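Local coordinates for protein escrt-iii (Sulfolobus solfataricus, PDB 2XVC) that probably takes part in archaeal cell division as an ESCRT-III protein, with a winged-helix domain involved in its recruitment to membranes, at residues Q40-V43 against K44-A48; E47-N51 against K52-A56. All blocks are in the same frame, centred on the assembly; numbering follows the deposited sequence.

Contact 1: residues Q40-V43 against K44-A48; sequences QEVV and KLLEA
Gln-40 meets Lys-44 through its main chain: Lys-44 N donates to Gln-40 O over 2.9 Å, and CB of the lysine packs against the same oxygen. One residue on, Glu-41 O accepts from Leu-45 N, and here the side chains join in. Glu-41 sends CG away from its own backbone N (chi1 178°) and then bends at chi2 (61°), which swings the carboxylate forward along the helix over the next turn. Glu-41 OE1 comes to rest 3.7 Å from CD of Lys-44, while its OE2 sits 3.6 Å from CG of Leu-45. The acid therefore touches aliphatic carbon, not the ammonium group: the lysine chain, stretched out as far as CD and bent beyond it, leaves Lys-44 NZ 5.3 Å from Glu-41 OE1, so any attraction between the two charges acts at a distance. Val-42 O takes the N-H of Leu-46, and CG1 of the valine looks across at CD1 of Leu-46 from 4.4 Å, a light apolar contact on the buried face. Val-43 closes the run by accepting from Glu-47 N over 2.9 Å, with CG of Glu-47 lying 3.2 Å from that same Val-43 O. These are successive i to i+4 bonds of helix 39-51, the third helix of the winged-helix fold. Leu-45 packs on Leu-15 of helix 12-21, and Val-42 on Ile-28 and Phe-31 of helix 28-35. Leu-46 touches Ile-19 of helix 12-21, Ile-28 of helix 28-35 and Leu-26 of strand 25-27, and also an apolar side chain of the bound peptide.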
ATOM      1  N   GLN A  40       0.690   6.636  -7.980  1.00 44.61           N
ATOM      2  CA  GLN A  40       0.545   7.782  -7.073  1.00 45.18           C
ATOM      3  C   GLN A  40      -0.669   7.640  -6.153  1.00 44.40           C
ATOM      4  O   GLN A  40      -0.683   8.195  -5.056  1.00 44.04           O
ATOM      5  CB  GLN A  40       0.537   9.124  -7.834  1.00 45.85           C
ATOM      6  CG  GLN A  40      -0.670   9.359  -8.749  1.00 49.37           C
ATOM      7  CD  GLN A  40      -0.499   8.802 -10.174  1.00 54.32           C
ATOM      8  OE1 GLN A  40       0.462   8.070 -10.483  1.00 55.85           O
ATOM      9  NE2 GLN A  40      -1.448   9.149 -11.052  1.00 55.84           N
ATOM     10  N   GLU A  41      -1.675   6.887  -6.595  1.00 43.79           N
ATOM     11  CA  GLU A  41      -2.814   6.573  -5.738  1.00 43.38           C
ATOM     12  C   GLU A  41      -2.428   5.570  -4.637  1.00 42.36           C
ATOM     13  O   GLU A  41      -2.870   5.704  -3.498  1.00 41.84           O
ATOM     14  CB  GLU A  41      -4.016   6.087  -6.559  1.00 43.72           C
ATOM     15  CG  GLU A  41      -5.250   5.677  -5.731  1.00 46.49           C
ATOM     16  CD  GLU A  41      -5.840   6.810  -4.887  1.00 50.23           C
ATOM     17  OE1 GLU A  41      -5.655   8.001  -5.240  1.00 52.30           O
ATOM     18  OE2 GLU A  41      -6.505   6.503  -3.868  1.00 52.42           O
ATOM     19  N   VAL A  42      -1.593   4.587  -4.977  1.00 41.48           N
ATOM     20  CA  VAL A  42      -1.060   3.646  -3.981  1.00 40.80           C
ATOM     21  C   VAL A  42      -0.246   4.404  -2.927  1.00 40.89           C
ATOM     22  O   VAL A  42      -0.424   4.196  -1.732  1.00 40.86           O
ATOM     23  CB  VAL A  42      -0.202   2.522  -4.630  1.00 40.52           C
ATOM     24  CG1 VAL A  42       0.403   1.608  -3.568  1.00 39.04           C
ATOM     25  CG2 VAL A  42      -1.039   1.705  -5.596  1.00 40.09           C
ATOM     26  N   VAL A  43       0.628   5.295  -3.386  1.00 41.36           N
ATOM     27  CA  VAL A  43       1.459   6.131  -2.512  1.00 41.72           C
ATOM     28  C   VAL A  43       0.588   6.990  -1.594  1.00 42.24           C
ATOM     29  O   VAL A  43       0.819   7.044  -0.385  1.00 42.03           O
ATOM     30  CB  VAL A  43       2.423   7.019  -3.341  1.00 41.64           C
ATOM     31  CG1 VAL A  43       3.062   8.125  -2.479  1.00 41.79           C
ATOM     32  CG2 VAL A  43       3.500   6.158  -3.996  1.00 41.59           C
ATOM     33  N   LYS A  44      -0.422   7.632  -2.182  1.00 42.62           N
ATOM     34  CA  LYS A  44      -1.398   8.428  -1.444  1.00 43.76           C
ATOM     35  C   LYS A  44      -2.075   7.612  -0.333  1.00 43.64           C
ATOM     36  O   LYS A  44      -2.180   8.080   0.804  1.00 43.67           O
ATOM     37  CB  LYS A  44      -2.431   9.014  -2.421  1.00 44.23           C
ATOM     38  CG  LYS A  44      -3.546   9.863  -1.806  1.00 46.78           C
ATOM     39  CD  LYS A  44      -4.363  10.514  -2.928  1.00 50.84           C
ATOM     40  CE  LYS A  44      -5.825  10.695  -2.540  1.00 53.18           C
ATOM     41  NZ  LYS A  44      -6.024  11.929  -1.725  1.00 56.09           N
ATOM     42  N   LEU A  45      -2.513   6.390  -0.651  1.00 43.46           N
ATOM     43  CA  LEU A  45      -3.143   5.519   0.353  1.00 43.09           C
ATOM     44  C   LEU A  45      -2.169   5.080   1.448  1.00 42.96           C
ATOM     45  O   LEU A  45      -2.546   4.999   2.620  1.00 42.78           O
ATOM     46  CB  LEU A  45      -3.803   4.295  -0.297  1.00 43.16           C
ATOM     47  CG  LEU A  45      -5.005   4.526  -1.221  1.00 43.39           C
ATOM     48  CD1 LEU A  45      -5.274   3.297  -2.067  1.00 43.12           C
ATOM     49  CD2 LEU A  45      -6.255   4.939  -0.441  1.00 43.83           C
ATOM     50  N   LEU A  46      -0.922   4.801   1.068  1.00 42.86           N
ATOM     51  CA  LEU A  46       0.110   4.428   2.038  1.00 42.88           C
ATOM     52  C   LEU A  46       0.401   5.561   3.006  1.00 43.26           C
ATOM     53  O   LEU A  46       0.586   5.325   4.198  1.00 43.02           O
ATOM     54  CB  LEU A  46       1.411   4.022   1.346  1.00 42.74           C
ATOM     55  CG  LEU A  46       1.530   2.632   0.724  1.00 42.42           C
ATOM     56  CD1 LEU A  46       2.822   2.568  -0.072  1.00 40.65           C
ATOM     57  CD2 LEU A  46       1.489   1.538   1.787  1.00 41.03           C
ATOM     58  N   GLU A  47       0.453   6.787   2.482  1.00 43.86           N
ATOM     59  CA  GLU A  47       0.702   7.971   3.306  1.00 44.79           C
ATOM     60  C   GLU A  47      -0.391   8.182   4.345  1.00 44.96           C
ATOM     61  O   GLU A  47      -0.093   8.506   5.492  1.00 45.40           O
ATOM     62  CB  GLU A  47       0.876   9.229   2.448  1.00 45.01           C
ATOM     63  CG  GLU A  47       2.146   9.240   1.590  1.00 46.20           C
ATOM     64  CD  GLU A  47       3.443   9.131   2.395  1.00 48.06           C
ATOM     65  OE1 GLU A  47       3.443   9.390   3.620  1.00 48.93           O
ATOM     66  OE2 GLU A  47       4.477   8.786   1.789  1.00 49.41           O
ATOM     67  N   ALA A  48      -1.646   7.982   3.945  1.00 45.28           N
ATOM     68  CA  ALA A  48      -2.779   8.101   4.863  1.00 45.52           C
ATOM     69  C   ALA A  48      -2.743   7.029   5.956  1.00 45.74           C
ATOM     70  O   ALA A  48      -3.040   7.319   7.117  1.00 45.76           O
ATOM     71  CB  ALA A  48      -4.099   8.060   4.104  1.00 45.41           C
TER

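Contact 2: residues E47-N51 against K52-A56; sequences EALKN and KGLIA
Leu-49 lays CD2 against CD1 of Leu-54, 3.8 Å away, the two side chains crossing at about a right angle. Its CB meets a second neighbour, CD1 of Ile-55, also at 3.8 Å, so one leucine of the last helical turn touches two residues of the chain that folds back over it. Ile-55 reaches the helix through a first torsion of 64°, which sets CG1 between its own backbone N and carbonyl carbon; from there CG1 lies 3.7 Å from Lys-50 N. Shortening this residue to an alanine removes both CG1 and CD1 and would probably open a gap between the strand and the helix end beside Leu-49 CB. The backbone turn that makes this fold-back possible is a Schellman motif: Leu-54 N bonds to Leu-49 O over 3.0 Å, and Gly-53 N to Lys-50 O over 2.9 Å, the latter donor standing well above the carbonyl plane. Gly-53 has a positive phi (65°), a conformation that favours glycine. Just before it, Lys-52 N keeps a helical bond to Ala-48 O, and Lys-52 CG lies 3.2 Å from that oxygen; the extended remainder of the chain carries NZ to a salt bridge with Glu-12 of helix 12-21. Around the helix, Lys-50 NZ makes a weak salt bridge to Glu-47 OE1 at 3.4 Å. Beyond the turn, Ile-55 and Ala-56 pair in parallel with a strand of the bound peptide, and Leu-54 packs on an apolar side chain of that same peptide.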
ATOM      1  N   GLU A  47       0.453   6.787   2.482  1.00 43.86           N
ATOM      2  CA  GLU A  47       0.702   7.971   3.306  1.00 44.79           C
ATOM      3  C   GLU A  47      -0.391   8.182   4.345  1.00 44.96           C
ATOM      4  O   GLU A  47      -0.093   8.506   5.492  1.00 45.40           O
ATOM      5  CB  GLU A  47       0.876   9.229   2.448  1.00 45.01           C
ATOM      6  CG  GLU A  47       2.146   9.240   1.590  1.00 46.20           C
ATOM      7  CD  GLU A  47       3.443   9.131   2.395  1.00 48.06           C
ATOM      8  OE1 GLU A  47       3.443   9.390   3.620  1.00 48.93           O
ATOM      9  OE2 GLU A  47       4.477   8.786   1.789  1.00 49.41           O
ATOM     10  N   ALA A  48      -1.646   7.982   3.945  1.00 45.28           N
ATOM     11  CA  ALA A  48      -2.779   8.101   4.863  1.00 45.52           C
ATOM     12  C   ALA A  48      -2.743   7.029   5.956  1.00 45.74           C
ATOM     13  O   ALA A  48      -3.040   7.319   7.117  1.00 45.76           O
ATOM     14  CB  ALA A  48      -4.099   8.060   4.104  1.00 45.41           C
ATOM     15  N   LEU A  49      -2.366   5.804   5.584  1.00 45.74           N
ATOM     16  CA  LEU A  49      -2.165   4.718   6.549  1.00 45.93           C
ATOM     17  C   LEU A  49      -1.022   5.024   7.518  1.00 46.46           C
ATOM     18  O   LEU A  49      -1.142   4.788   8.720  1.00 46.27           O
ATOM     19  CB  LEU A  49      -1.903   3.386   5.834  1.00 45.67           C
ATOM     20  CG  LEU A  49      -3.081   2.719   5.115  1.00 45.20           C
ATOM     21  CD1 LEU A  49      -2.611   1.504   4.321  1.00 43.33           C
ATOM     22  CD2 LEU A  49      -4.181   2.331   6.105  1.00 44.15           C
ATOM     23  N   LYS A  50       0.077   5.553   6.983  1.00 47.03           N
ATOM     24  CA  LYS A  50       1.235   5.930   7.782  1.00 48.17           C
ATOM     25  C   LYS A  50       0.892   7.056   8.757  1.00 48.90           C
ATOM     26  O   LYS A  50       1.224   6.980   9.941  1.00 49.18           O
ATOM     27  CB  LYS A  50       2.395   6.345   6.875  1.00 48.13           C
ATOM     28  CG  LYS A  50       3.718   6.530   7.601  1.00 49.55           C
ATOM     29  CD  LYS A  50       4.823   7.009   6.663  1.00 51.69           C
ATOM     30  CE  LYS A  50       4.805   8.523   6.513  1.00 53.45           C
ATOM     31  NZ  LYS A  50       5.995   9.011   5.757  1.00 54.44           N
ATOM     32  N   ASN A  51       0.211   8.086   8.257  1.00 49.63           N
ATOM     33  CA  ASN A  51      -0.154   9.247   9.072  1.00 50.38           C
ATOM     34  C   ASN A  51      -1.209   8.944  10.139  1.00 50.16           C
ATOM     35  O   ASN A  51      -1.282   9.640  11.147  1.00 50.60           O
ATOM     36  CB  ASN A  51      -0.564  10.436   8.191  1.00 50.74           C
ATOM     37  CG  ASN A  51       0.592  10.962   7.333  1.00 52.32           C
ATOM     38  OD1 ASN A  51       1.768  10.821   7.684  1.00 54.06           O
ATOM     39  ND2 ASN A  51       0.254  11.570   6.200  1.00 53.78           N
ATOM     40  N   LYS A  52      -1.999   7.892   9.933  1.00 49.89           N
ATOM     41  CA  LYS A  52      -2.917   7.398  10.962  1.00 49.19           C
ATOM     42  C   LYS A  52      -2.237   6.455  11.957  1.00 48.59           C
ATOM     43  O   LYS A  52      -2.891   5.920  12.857  1.00 48.75           O
ATOM     44  CB  LYS A  52      -4.122   6.702  10.326  1.00 49.43           C
ATOM     45  CG  LYS A  52      -5.077   7.647   9.627  1.00 50.09           C
ATOM     46  CD  LYS A  52      -6.193   6.880   8.949  1.00 51.35           C
ATOM     47  CE  LYS A  52      -6.951   7.791   8.006  1.00 52.40           C
ATOM     48  NZ  LYS A  52      -8.142   7.108   7.457  1.00 52.93           N
ATOM     49  N   GLY A  53      -0.929   6.253  11.788  1.00 47.70           N
ATOM     50  CA  GLY A  53      -0.145   5.352  12.636  1.00 46.44           C
ATOM     51  C   GLY A  53      -0.524   3.881  12.526  1.00 45.44           C
ATOM     52  O   GLY A  53      -0.294   3.106  13.455  1.00 45.43           O
ATOM     53  N   LEU A  54      -1.104   3.496  11.391  1.00 44.26           N
ATOM     54  CA  LEU A  54      -1.553   2.121  11.180  1.00 43.03           C
ATOM     55  C   LEU A  54      -0.450   1.207  10.634  1.00 42.30           C
ATOM     56  O   LEU A  54      -0.477  -0.006  10.854  1.00 41.51           O
ATOM     57  CB  LEU A  54      -2.781   2.089  10.265  1.00 43.26           C
ATOM     58  CG  LEU A  54      -4.088   2.644  10.846  1.00 44.22           C
ATOM     59  CD1 LEU A  54      -5.166   2.733   9.774  1.00 44.82           C
ATOM     60  CD2 LEU A  54      -4.574   1.803  12.028  1.00 44.88           C
ATOM     61  N   ILE A  55       0.511   1.798   9.924  1.00 41.58           N
ATOM     62  CA  ILE A  55       1.642   1.055   9.360  1.00 41.11           C
ATOM     63  C   ILE A  55       2.976   1.725   9.686  1.00 41.19           C
ATOM     64  O   ILE A  55       3.032   2.937   9.876  1.00 41.27           O
ATOM     65  CB  ILE A  55       1.515   0.869   7.820  1.00 40.98           C
ATOM     66  CG1 ILE A  55       1.558   2.215   7.081  1.00 40.23           C
ATOM     67  CG2 ILE A  55       0.239   0.095   7.473  1.00 40.48           C
ATOM     68  CD1 ILE A  55       1.632   2.090   5.554  1.00 39.50           C
ATOM     69  N   ALA A  56       4.035   0.920   9.752  1.00 41.23           N
ATOM     70  CA  ALA A  56       5.406   1.408   9.851  1.00 41.53           C
ATOM     71  C   ALA A  56       6.166   0.990   8.593  1.00 41.82           C
ATOM     72  O   ALA A  56       6.469  -0.190   8.394  1.00 41.74           O
ATOM     73  CB  ALA A  56       6.091   0.867  11.106  1.00 41.43           C
TER

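From the N terminus, helix 12-21, strand 25-27 and helix 28-35 come first, and helix 39-51 then carries contact 1 wholly within its early and middle turns, where no loop is closed. Contact 2 takes over at the residues both share, Glu-47 and Ala-48, and closes the tight turn that leads from the helix into strand 55-58. They follow one another without nesting or crossing, their centres about 10 Å apart. They do meet: CD1 of Ile-55 lies 3.7 Å from Leu-46 O. Contact 1 thus belongs to the helical core, contact 2 couples that core to the final strand, and both border the bound peptide.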